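PDB 5K04: N-terminal acetyltransferase B complex subunit NAT3 from Candida albicans, which probably transfers the acetyl group of acetyl-CoA to protein N-termini, as the GNAT-family catalytic subunit of the NatB complex. Local coordinates for residues F108-V113 against A156-K161. Sequence-based numbering, arbitrary orientation.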
ATOM      1  N   PHE B 108      16.716  31.507   3.266  1.00 51.38           N
ATOM      2  CA  PHE B 108      15.329  31.746   2.900  1.00 49.51           C
ATOM      3  C   PHE B 108      14.662  30.416   2.610  1.00 43.35           C
ATOM      4  O   PHE B 108      15.320  29.378   2.506  1.00 27.35           O
ATOM      5  CB  PHE B 108      15.219  32.680   1.689  1.00 50.84           C
ATOM      6  CG  PHE B 108      15.892  32.159   0.452  1.00 46.46           C
ATOM      7  CD1 PHE B 108      15.208  31.332  -0.430  1.00 42.75           C
ATOM      8  CD2 PHE B 108      17.208  32.503   0.165  1.00 50.16           C
ATOM      9  CE1 PHE B 108      15.825  30.845  -1.574  1.00 42.96           C
ATOM     10  CE2 PHE B 108      17.835  32.023  -0.982  1.00 47.43           C
ATOM     11  CZ  PHE B 108      17.139  31.192  -1.854  1.00 43.24           C
ATOM     12  N   ILE B 109      13.337  30.469   2.480  1.00 51.16           N
ATOM     13  CA  ILE B 109      12.535  29.361   1.979  1.00 44.24           C
ATOM     14  C   ILE B 109      11.976  29.776   0.624  1.00 41.09           C
ATOM     15  O   ILE B 109      11.465  30.891   0.470  1.00 26.91           O
ATOM     16  CB  ILE B 109      11.407  28.980   2.953  1.00 47.94           C
ATOM     17  CG1 ILE B 109      11.937  28.888   4.392  1.00 52.96           C
ATOM     18  CG2 ILE B 109      10.776  27.648   2.535  1.00 39.16           C
ATOM     19  CD1 ILE B 109      10.870  28.512   5.435  1.00 39.41           C
ATOM     20  N   ASP B 110      12.114  28.899  -0.365  1.00 44.88           N
ATOM     21  CA  ASP B 110      11.527  29.128  -1.674  1.00 40.82           C
ATOM     22  C   ASP B 110      10.614  27.958  -2.045  1.00 45.18           C
ATOM     23  O   ASP B 110      10.536  26.942  -1.340  1.00 24.69           O
ATOM     24  CB  ASP B 110      12.615  29.359  -2.736  1.00 45.16           C
ATOM     25  CG  ASP B 110      13.176  28.072  -3.307  1.00 43.95           C
ATOM     26  OD1 ASP B 110      13.322  27.086  -2.554  1.00 45.25           O
ATOM     27  OD2 ASP B 110      13.466  28.043  -4.520  1.00 45.75           O
ATOM     28  N   LEU B 111       9.941  28.115  -3.183  1.00 46.30           N
ATOM     29  CA  LEU B 111       8.924  27.193  -3.658  1.00 39.95           C
ATOM     30  C   LEU B 111       8.537  27.618  -5.060  1.00 41.52           C
ATOM     31  O   LEU B 111       8.749  28.764  -5.466  1.00 26.41           O
ATOM     32  CB  LEU B 111       7.688  27.193  -2.758  1.00 40.18           C
ATOM     33  CG  LEU B 111       7.075  28.592  -2.633  1.00 47.17           C
ATOM     34  CD1 LEU B 111       5.932  28.843  -3.632  1.00 41.64           C
ATOM     35  CD2 LEU B 111       6.616  28.863  -1.233  1.00 50.63           C
ATOM     36  N   PHE B 112       7.918  26.692  -5.772  1.00 45.48           N
ATOM     37  CA  PHE B 112       7.406  26.942  -7.108  1.00 40.57           C
ATOM     38  C   PHE B 112       5.893  26.875  -7.070  1.00 40.79           C
ATOM     39  O   PHE B 112       5.328  25.908  -6.555  1.00 36.04           O
ATOM     40  CB  PHE B 112       7.939  25.925  -8.114  1.00 41.33           C
ATOM     41  CG  PHE B 112       9.437  25.971  -8.301  1.00 46.83           C
ATOM     42  CD1 PHE B 112      10.094  27.170  -8.526  1.00 51.16           C
ATOM     43  CD2 PHE B 112      10.177  24.809  -8.273  1.00 43.52           C
ATOM     44  CE1 PHE B 112      11.453  27.212  -8.711  1.00 51.44           C
ATOM     45  CE2 PHE B 112      11.547  24.837  -8.461  1.00 52.06           C
ATOM     46  CZ  PHE B 112      12.186  26.049  -8.678  1.00 57.32           C
ATOM     47  N   VAL B 113       5.249  27.905  -7.613  1.00 46.43           N
ATOM     48  CA  VAL B 113       3.812  27.926  -7.858  1.00 50.00           C
ATOM     49  C   VAL B 113       3.604  28.211  -9.338  1.00 47.00           C
ATOM     50  O   VAL B 113       4.250  29.103  -9.902  1.00 42.55           O
ATOM     51  CB  VAL B 113       3.093  28.979  -6.983  1.00 58.63           C
ATOM     52  CG1 VAL B 113       1.661  29.144  -7.410  1.00 56.33           C
ATOM     53  CG2 VAL B 113       3.108  28.543  -5.540  1.00 64.70           C
ATOM     54  N   ALA B 156       6.354  28.829 -13.910  1.00 57.19           N
ATOM     55  CA  ALA B 156       6.130  28.925 -12.480  1.00 54.65           C
ATOM     56  C   ALA B 156       6.717  30.219 -11.934  1.00 48.26           C
ATOM     57  O   ALA B 156       7.571  30.866 -12.553  1.00 36.82           O
ATOM     58  CB  ALA B 156       6.727  27.732 -11.737  1.00 50.91           C
ATOM     59  N   PHE B 157       6.219  30.595 -10.763  1.00 52.71           N
ATOM     60  CA  PHE B 157       6.828  31.629  -9.947  1.00 50.66           C
ATOM     61  C   PHE B 157       7.640  30.950  -8.850  1.00 47.22           C
ATOM     62  O   PHE B 157       7.095  30.157  -8.075  1.00 36.64           O
ATOM     63  CB  PHE B 157       5.767  32.542  -9.334  1.00 46.04           C
ATOM     64  CG  PHE B 157       5.101  33.451 -10.315  1.00 50.35           C
ATOM     65  CD1 PHE B 157       5.849  34.169 -11.227  1.00 44.49           C
ATOM     66  CD2 PHE B 157       3.718  33.600 -10.317  1.00 52.98           C
ATOM     67  CE1 PHE B 157       5.236  35.023 -12.133  1.00 46.85           C
ATOM     68  CE2 PHE B 157       3.098  34.456 -11.227  1.00 52.63           C
ATOM     69  CZ  PHE B 157       3.858  35.169 -12.134  1.00 44.34           C
ATOM     70  N   ASP B 158       8.938  31.235  -8.809  1.00 53.15           N
ATOM     71  CA  ASP B 158       9.708  31.004  -7.598  1.00 44.98           C
ATOM     72  C   ASP B 158       9.367  32.099  -6.606  1.00 44.64           C
ATOM     73  O   ASP B 158       9.547  33.286  -6.901  1.00 30.56           O
ATOM     74  CB  ASP B 158      11.206  31.004  -7.883  1.00 48.68           C
ATOM     75  CG  ASP B 158      12.037  30.710  -6.642  1.00 47.71           C
ATOM     76  OD1 ASP B 158      12.077  29.532  -6.234  1.00 48.35           O
ATOM     77  OD2 ASP B 158      12.635  31.647  -6.072  1.00 42.38           O
ATOM     78  N   MET B 159       8.849  31.700  -5.446  1.00 54.92           N
ATOM     79  CA  MET B 159       8.480  32.602  -4.368  1.00 46.94           C
ATOM     80  C   MET B 159       9.426  32.373  -3.201  1.00 46.87           C
ATOM     81  O   MET B 159       9.768  31.230  -2.882  1.00 29.80           O
ATOM     82  CB  MET B 159       7.025  32.373  -3.927  1.00 45.91           C
ATOM     83  CG  MET B 159       6.002  32.525  -5.061  1.00 41.02           C
ATOM     84  SD  MET B 159       4.314  32.321  -4.566  1.00 27.55           S
ATOM     85  CE  MET B 159       4.155  33.818  -3.671  1.00 32.54           C
ATOM     86  N   ARG B 160       9.847  33.461  -2.565  1.00 49.10           N
ATOM     87  CA  ARG B 160      10.808  33.384  -1.482  1.00 46.79           C
ATOM     88  C   ARG B 160      10.297  34.095  -0.239  1.00 45.18           C
ATOM     89  O   ARG B 160       9.554  35.077  -0.319  1.00 31.03           O
ATOM     90  CB  ARG B 160      12.131  33.996  -1.887  1.00 45.05           C
ATOM     91  CG  ARG B 160      12.885  33.213  -2.902  1.00 47.86           C
ATOM     92  CD  ARG B 160      14.152  33.964  -3.221  1.00 53.48           C
ATOM     93  NE  ARG B 160      15.052  33.196  -4.068  1.00 54.28           N
ATOM     94  CZ  ARG B 160      16.343  33.481  -4.208  1.00 56.75           C
ATOM     95  NH1 ARG B 160      16.869  34.505  -3.552  1.00 60.33           N
ATOM     96  NH2 ARG B 160      17.104  32.742  -4.998  1.00 60.20           N
ATOM     97  N   LYS B 161      10.708  33.566   0.919  1.00 47.67           N
ATOM     98  CA  LYS B 161      10.530  34.220   2.212  1.00 45.15           C
ATOM     99  C   LYS B 161      11.874  34.250   2.929  1.00 45.27           C
ATOM    100  O   LYS B 161      12.385  33.203   3.342  1.00 35.04           O
ATOM    101  CB  LYS B 161       9.495  33.507   3.074  1.00 45.25           C
ATOM    102  CG  LYS B 161       9.393  34.102   4.475  1.00 46.37           C
ATOM    103  CD  LYS B 161       8.148  33.574   5.177  1.00 51.17           C
ATOM    104  CE  LYS B 161       7.955  34.174   6.569  1.00 47.90           C
ATOM    105  NZ  LYS B 161       6.925  33.386   7.319  1.00 46.66           N
TER
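Arg160 lays its guanidinium flat over one face of the Phe108 ring, the planes 20° apart and CZ of Arg160 3.4 Å from CZ of Phe108. Arginine suits this place because its long chain, extended from CG to NE, covers the ring with CD as well, adding a CH-pi contact to an off-centre cation-pi one. NE of Arg160 also forms a long salt bridge (3.5 Å) to OD2 of Asp158. On the same face the side chains of Asp110 and Asp158 cross at about a right angle, Asp110 OD2 lying 2.7 Å from Asp158 OD1, so one acid probably holds a proton; OD1 of Asp110 is hydrogen-bonded to ND1 of His74. The opposite face is largely apolar: Leu111 CD1 rests on Met159 CB (3.7 Å), and Met159, its CG beside the backbone N, brings SD near Val113 CG2. Between the faces an antiparallel ladder runs from Ile109-Lys161 through Leu111-Met159, where the bond from Leu111 N is weak, to Val113-Phe157. In this GNAT-fold sheet strand 108-114 lies between 70-80 and 156-162, which 130-135 flanks in turn; helix 118-126 packs on Leu111, Val113 and Met159, whose apolar chains suit burial there, and Val113 borders coenzyme A.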